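Local coordinates for protein ribulose bisphosphate carboxylase (Hyperthermus butylicus DSM 5456, PDB 6HUN) that probably adds carbon dioxide and water to ribulose 1,5-bisphosphate, giving two molecules of 3-phosphoglycerate in an archaeal AMP degradation pathway, at residues K317-T331 with Q368-S381. Numbering follows the deposited sequence.
Sequences KLARMAGVDHVHVGT and QPWSNIKPVFPVAS
Lys317 NZ is gripped by three groups. It donates to Gln368 OE1 across the contact at 3.0 Å, in the carbonyl plane on a lone pair. It also forms a salt bridge with Asp139 and a hydrogen bond to Val140 O. Arg320 NE donates to Lys374 O at 3.0 Å, and Arg320 NH2 donates to Ile373 O at 3.1 Å. Both carbonyls are somewhat tilted from the guanidinium plane. NH1 turns to Ile350 O and Glu353 O. The guanidinium also lies flat on Trp370, planes 12° apart, with CZ 3.7 Å from the centroid of the five-membered ring, a cation-pi stack. Pro375 CA approaches from the opposite side. The side chain reaches there fully extended, CG anti to the backbone N (chi1 175°), and CD rests over the six-membered ring. Replacing Arg320 by an alanine would probably leave the Lys374 and Ile373 carbonyls without their donor and strip the indole face of its cation.

Strands 326-328 and 377-380 pair in parallel, with Val327 N bonded to Phe377 O and Val327 O to Val379 N. At their C-terminal end, His328 NE2 and Ser381 OG share a nearly straight 2.6 Å hydrogen bond. Both are predicted substrate-binding residues. The two strands are neighbours in the eight-stranded TIM barrel, between strands 291-295 and 401-403, and helix 156-164 packs against His326 and Phe377.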
loop_
_atom_site.group_PDB
_atom_site.type_symbol
_atom_site.label_atom_id
_atom_site.label_comp_id
_atom_site.label_asym_id
_atom_site.label_seq_id
_atom_site.Cartn_x
_atom_site.Cartn_y
_atom_site.Cartn_z
ATOM N N LYS A 317 11.283 -4.961 8.136
ATOM C CA LYS A 317 12.610 -4.785 7.541
ATOM C C LYS A 317 12.619 -3.664 6.498
ATOM O O LYS A 317 13.532 -2.819 6.477
ATOM C CB LYS A 317 13.017 -6.133 6.932
ATOM C CG LYS A 317 14.200 -6.073 6.055
ATOM C CD LYS A 317 14.454 -7.464 5.497
ATOM C CE LYS A 317 15.509 -8.135 6.263
ATOM N NZ LYS A 317 16.072 -9.338 5.581
ATOM N N LEU A 318 11.579 -3.579 5.673
ATOM C CA LEU A 318 11.549 -2.496 4.672
ATOM C C LEU A 318 11.369 -1.140 5.361
ATOM O O LEU A 318 11.902 -0.139 4.909
ATOM C CB LEU A 318 10.403 -2.735 3.673
ATOM C CG LEU A 318 10.554 -4.004 2.784
ATOM C CD1 LEU A 318 9.215 -4.257 2.028
ATOM C CD2 LEU A 318 11.608 -3.787 1.776
ATOM N N ALA A 319 10.558 -1.092 6.428
ATOM C CA ALA A 319 10.404 0.158 7.186
ATOM C C ALA A 319 11.733 0.647 7.783
ATOM O O ALA A 319 12.052 1.846 7.748
ATOM C CB ALA A 319 9.379 -0.070 8.296
ATOM N N ARG A 320 12.558 -0.282 8.255
ATOM C CA ARG A 320 13.852 0.091 8.793
ATOM C C ARG A 320 14.778 0.591 7.685
ATOM O O ARG A 320 15.479 1.591 7.849
ATOM C CB ARG A 320 14.452 -1.126 9.488
ATOM C CG ARG A 320 15.889 -0.826 9.980
ATOM C CD ARG A 320 16.378 -2.018 10.894
ATOM N NE ARG A 320 17.765 -1.769 11.370
ATOM C CZ ARG A 320 18.514 -2.653 12.036
ATOM N NH1 ARG A 320 18.030 -3.864 12.292
ATOM N NH2 ARG A 320 19.765 -2.340 12.410
ATOM N N MET A 321 14.774 -0.086 6.538
ATOM C CA MET A 321 15.561 0.411 5.394
ATOM C C MET A 321 15.126 1.812 4.968
ATOM O O MET A 321 15.961 2.702 4.736
ATOM C CB MET A 321 15.378 -0.570 4.230
ATOM C CG MET A 321 16.016 -1.898 4.505
ATOM S SD MET A 321 15.464 -3.155 3.309
ATOM C CE MET A 321 16.042 -2.206 1.924
ATOM N N ALA A 322 13.803 2.022 4.877
ATOM C CA ALA A 322 13.283 3.287 4.356
ATOM C C ALA A 322 13.523 4.406 5.333
ATOM O O ALA A 322 13.702 5.565 4.914
ATOM C CB ALA A 322 11.780 3.178 4.058
ATOM N N GLY A 323 13.547 4.081 6.631
ATOM C CA GLY A 323 14.043 5.046 7.589
ATOM C C GLY A 323 13.111 5.431 8.709
ATOM O O GLY A 323 13.329 6.503 9.289
ATOM N N VAL A 324 12.173 4.543 9.158
ATOM C CA VAL A 324 11.501 4.839 10.434
ATOM C C VAL A 324 12.499 4.701 11.576
ATOM O O VAL A 324 13.478 3.937 11.506
ATOM C CB VAL A 324 10.260 3.946 10.653
ATOM C CG1 VAL A 324 9.320 4.001 9.367
ATOM C CG2 VAL A 324 10.662 2.557 10.941
ATOM N N ASP A 325 12.272 5.478 12.640
ATOM C CA ASP A 325 13.027 5.285 13.875
ATOM C C ASP A 325 12.280 4.434 14.882
ATOM O O ASP A 325 12.900 3.919 15.837
ATOM C CB ASP A 325 13.324 6.611 14.534
ATOM C CG ASP A 325 14.204 7.490 13.655
ATOM O OD1 ASP A 325 15.394 7.179 13.557
ATOM O OD2 ASP A 325 13.656 8.393 13.004
ATOM N N HIS A 326 10.955 4.290 14.720
ATOM C CA HIS A 326 10.152 3.468 15.607
ATOM C C HIS A 326 9.147 2.689 14.760
ATOM O O HIS A 326 8.614 3.215 13.788
ATOM C CB HIS A 326 9.271 4.220 16.620
ATOM C CG HIS A 326 9.839 5.454 17.234
ATOM N ND1 HIS A 326 9.013 6.454 17.706
ATOM C CD2 HIS A 326 11.100 5.821 17.552
ATOM C CE1 HIS A 326 9.749 7.391 18.296
ATOM N NE2 HIS A 326 11.019 7.035 18.207
ATOM N N VAL A 327 8.821 1.461 15.165
ATOM C CA VAL A 327 7.791 0.735 14.375
ATOM C C VAL A 327 7.128 -0.308 15.271
ATOM O O VAL A 327 7.759 -0.903 16.153
ATOM C CB VAL A 327 8.380 0.089 13.093
ATOM C CG1 VAL A 327 9.138 -1.170 13.414
ATOM C CG2 VAL A 327 7.190 -0.322 12.098
ATOM N N HIS A 328 5.840 -0.513 15.071
ATOM C CA HIS A 328 5.119 -1.441 15.933
ATOM C C HIS A 328 5.384 -2.865 15.428
ATOM O O HIS A 328 5.275 -3.125 14.225
ATOM C CB HIS A 328 3.624 -1.103 15.874
ATOM C CG HIS A 328 2.812 -1.688 16.972
ATOM N ND1 HIS A 328 2.649 -3.042 17.139
ATOM C CD2 HIS A 328 2.092 -1.096 17.955
ATOM C CE1 HIS A 328 1.879 -3.273 18.191
ATOM N NE2 HIS A 328 1.520 -2.107 18.700
ATOM N N VAL A 329 5.709 -3.762 16.341
ATOM C CA VAL A 329 6.067 -5.139 16.025
ATOM C C VAL A 329 4.960 -6.116 16.366
ATOM O O VAL A 329 5.166 -7.351 16.262
ATOM C CB VAL A 329 7.358 -5.566 16.764
ATOM C CG1 VAL A 329 8.528 -4.825 16.205
ATOM C CG2 VAL A 329 7.268 -5.320 18.252
ATOM N N GLY A 330 3.818 -5.633 16.816
ATOM C CA GLY A 330 2.778 -6.573 17.192
ATOM C C GLY A 330 3.006 -7.164 18.566
ATOM O O GLY A 330 4.059 -7.016 19.180
ATOM N N THR A 331 1.964 -7.898 19.050
ATOM C CA THR A 331 1.693 -8.018 20.478
ATOM C C THR A 331 2.181 -9.348 21.066
ATOM O O THR A 331 1.802 -10.423 20.557
ATOM C CB THR A 331 0.194 -7.856 20.684
ATOM O OG1 THR A 331 -0.481 -8.742 19.780
ATOM C CG2 THR A 331 -0.217 -6.426 20.325
ATOM N N GLN A 368 20.725 -11.651 7.817
ATOM C CA GLN A 368 20.737 -10.268 7.325
ATOM C C GLN A 368 21.693 -9.393 8.152
ATOM O O GLN A 368 21.338 -8.971 9.260
ATOM C CB GLN A 368 19.328 -9.651 7.322
ATOM C CG GLN A 368 19.361 -8.192 6.850
ATOM C CD GLN A 368 19.628 -8.098 5.351
ATOM O OE1 GLN A 368 18.754 -8.458 4.535
ATOM N NE2 GLN A 368 20.785 -7.621 4.982
ATOM N N PRO A 369 22.886 -9.055 7.628
ATOM C CA PRO A 369 23.676 -7.980 8.256
ATOM C C PRO A 369 23.067 -6.619 7.945
ATOM O O PRO A 369 22.436 -6.404 6.908
ATOM C CB PRO A 369 25.085 -8.119 7.627
ATOM C CG PRO A 369 24.975 -9.176 6.525
ATOM C CD PRO A 369 23.459 -9.465 6.332
ATOM N N TRP A 370 23.237 -5.690 8.871
ATOM C CA TRP A 370 22.624 -4.370 8.738
ATOM C C TRP A 370 23.694 -3.287 8.728
ATOM O O TRP A 370 23.527 -2.212 9.312
ATOM C CB TRP A 370 21.631 -4.126 9.877
ATOM C CG TRP A 370 20.342 -4.843 9.750
ATOM C CD1 TRP A 370 19.969 -5.984 10.372
ATOM C CD2 TRP A 370 19.235 -4.415 8.978
ATOM N NE1 TRP A 370 18.684 -6.325 10.045
ATOM C CE2 TRP A 370 18.202 -5.373 9.170
ATOM C CE3 TRP A 370 19.025 -3.342 8.097
ATOM C CZ2 TRP A 370 16.981 -5.273 8.542
ATOM C CZ3 TRP A 370 17.758 -3.241 7.496
ATOM C CH2 TRP A 370 16.777 -4.196 7.726
ATOM N N SER A 371 24.836 -3.585 8.113
ATOM C CA SER A 371 25.916 -2.609 8.079
ATOM C C SER A 371 25.402 -1.244 7.614
ATOM O O SER A 371 24.673 -1.165 6.615
ATOM C CB SER A 371 26.994 -3.134 7.135
ATOM O OG SER A 371 28.249 -2.699 7.558
ATOM N N ASN A 372 25.691 -0.191 8.395
ATOM C CA ASN A 372 25.291 1.188 8.083
ATOM C C ASN A 372 23.778 1.467 8.175
ATOM O O ASN A 372 23.271 2.374 7.507
ATOM C CB ASN A 372 25.767 1.593 6.685
ATOM C CG ASN A 372 27.254 1.393 6.530
ATOM O OD1 ASN A 372 27.718 0.807 5.551
ATOM N ND2 ASN A 372 28.003 1.819 7.539
ATOM N N ILE A 373 22.999 0.686 8.900
ATOM C CA ILE A 373 21.561 0.959 9.050
ATOM C C ILE A 373 21.288 0.926 10.562
ATOM O O ILE A 373 21.457 -0.107 11.175
ATOM C CB ILE A 373 20.680 -0.084 8.321
ATOM C CG1 ILE A 373 21.014 -0.233 6.810
ATOM C CG2 ILE A 373 19.189 0.237 8.552
ATOM C CD1 ILE A 373 20.571 0.863 5.946
ATOM N N LYS A 374 20.884 2.069 11.152
ATOM C CA LYS A 374 20.749 2.151 12.607
ATOM C C LYS A 374 19.596 1.264 13.060
ATOM O O LYS A 374 18.720 0.964 12.254
ATOM C CB LYS A 374 20.421 3.581 13.013
ATOM C CG LYS A 374 21.714 4.545 12.915
ATOM C CD LYS A 374 21.334 5.958 13.011
ATOM C CE LYS A 374 22.679 6.826 13.080
ATOM N NZ LYS A 374 22.352 8.242 12.987
ATOM N N PRO A 375 19.632 0.786 14.294
ATOM C CA PRO A 375 18.493 0.025 14.837
ATOM C C PRO A 375 17.260 0.892 15.070
ATOM O O PRO A 375 17.325 2.098 15.293
ATOM C CB PRO A 375 19.026 -0.534 16.155
ATOM C CG PRO A 375 20.090 0.424 16.555
ATOM C CD PRO A 375 20.725 0.972 15.279
ATOM N N VAL A 376 16.121 0.228 15.082
ATOM C CA VAL A 376 14.799 0.840 15.193
ATOM C C VAL A 376 14.248 0.520 16.591
ATOM O O VAL A 376 14.406 -0.600 17.042
ATOM C CB VAL A 376 13.877 0.245 14.094
ATOM C CG1 VAL A 376 12.453 0.651 14.358
ATOM C CG2 VAL A 376 14.405 0.789 12.709
ATOM N N PHE A 377 13.486 1.446 17.203
ATOM C CA PHE A 377 12.730 1.151 18.449
ATOM C C PHE A 377 11.489 0.320 18.141
ATOM O O PHE A 377 10.568 0.822 17.497
ATOM C CB PHE A 377 12.264 2.442 19.120
ATOM C CG PHE A 377 13.081 2.873 20.313
ATOM C CD1 PHE A 377 13.263 2.020 21.437
ATOM C CD2 PHE A 377 13.649 4.135 20.331
ATOM C CE1 PHE A 377 14.014 2.431 22.558
ATOM C CE2 PHE A 377 14.404 4.541 21.416
ATOM C CZ PHE A 377 14.610 3.710 22.515
ATOM N N PRO A 378 11.379 -0.901 18.639
ATOM C CA PRO A 378 10.106 -1.615 18.547
ATOM C C PRO A 378 9.130 -0.935 19.482
ATOM O O PRO A 378 9.501 -0.476 20.580
ATOM C CB PRO A 378 10.433 -3.037 19.048
ATOM C CG PRO A 378 11.891 -3.109 19.133
ATOM C CD PRO A 378 12.449 -1.699 19.263
ATOM N N VAL A 379 7.878 -0.902 19.061
ATOM C CA VAL A 379 6.803 -0.344 19.866
ATOM C C VAL A 379 5.904 -1.482 20.328
ATOM O O VAL A 379 5.464 -2.303 19.513
ATOM C CB VAL A 379 6.026 0.700 19.060
ATOM C CG1 VAL A 379 4.791 1.159 19.841
ATOM C CG2 VAL A 379 7.006 1.833 18.646
ATOM N N ALA A 380 5.673 -1.547 21.636
ATOM C CA ALA A 380 4.773 -2.551 22.201
ATOM C C ALA A 380 3.468 -1.886 22.619
ATOM O O ALA A 380 3.459 -0.759 23.132
ATOM C CB ALA A 380 5.431 -3.239 23.395
ATOM N N SER A 381 2.364 -2.580 22.422
ATOM C CA SER A 381 1.079 -1.987 22.741
ATOM C C SER A 381 0.076 -3.117 22.836
ATOM O O SER A 381 0.332 -4.230 22.376
ATOM C CB SER A 381 0.640 -0.986 21.677
ATOM O OG SER A 381 -0.090 -1.691 20.693
#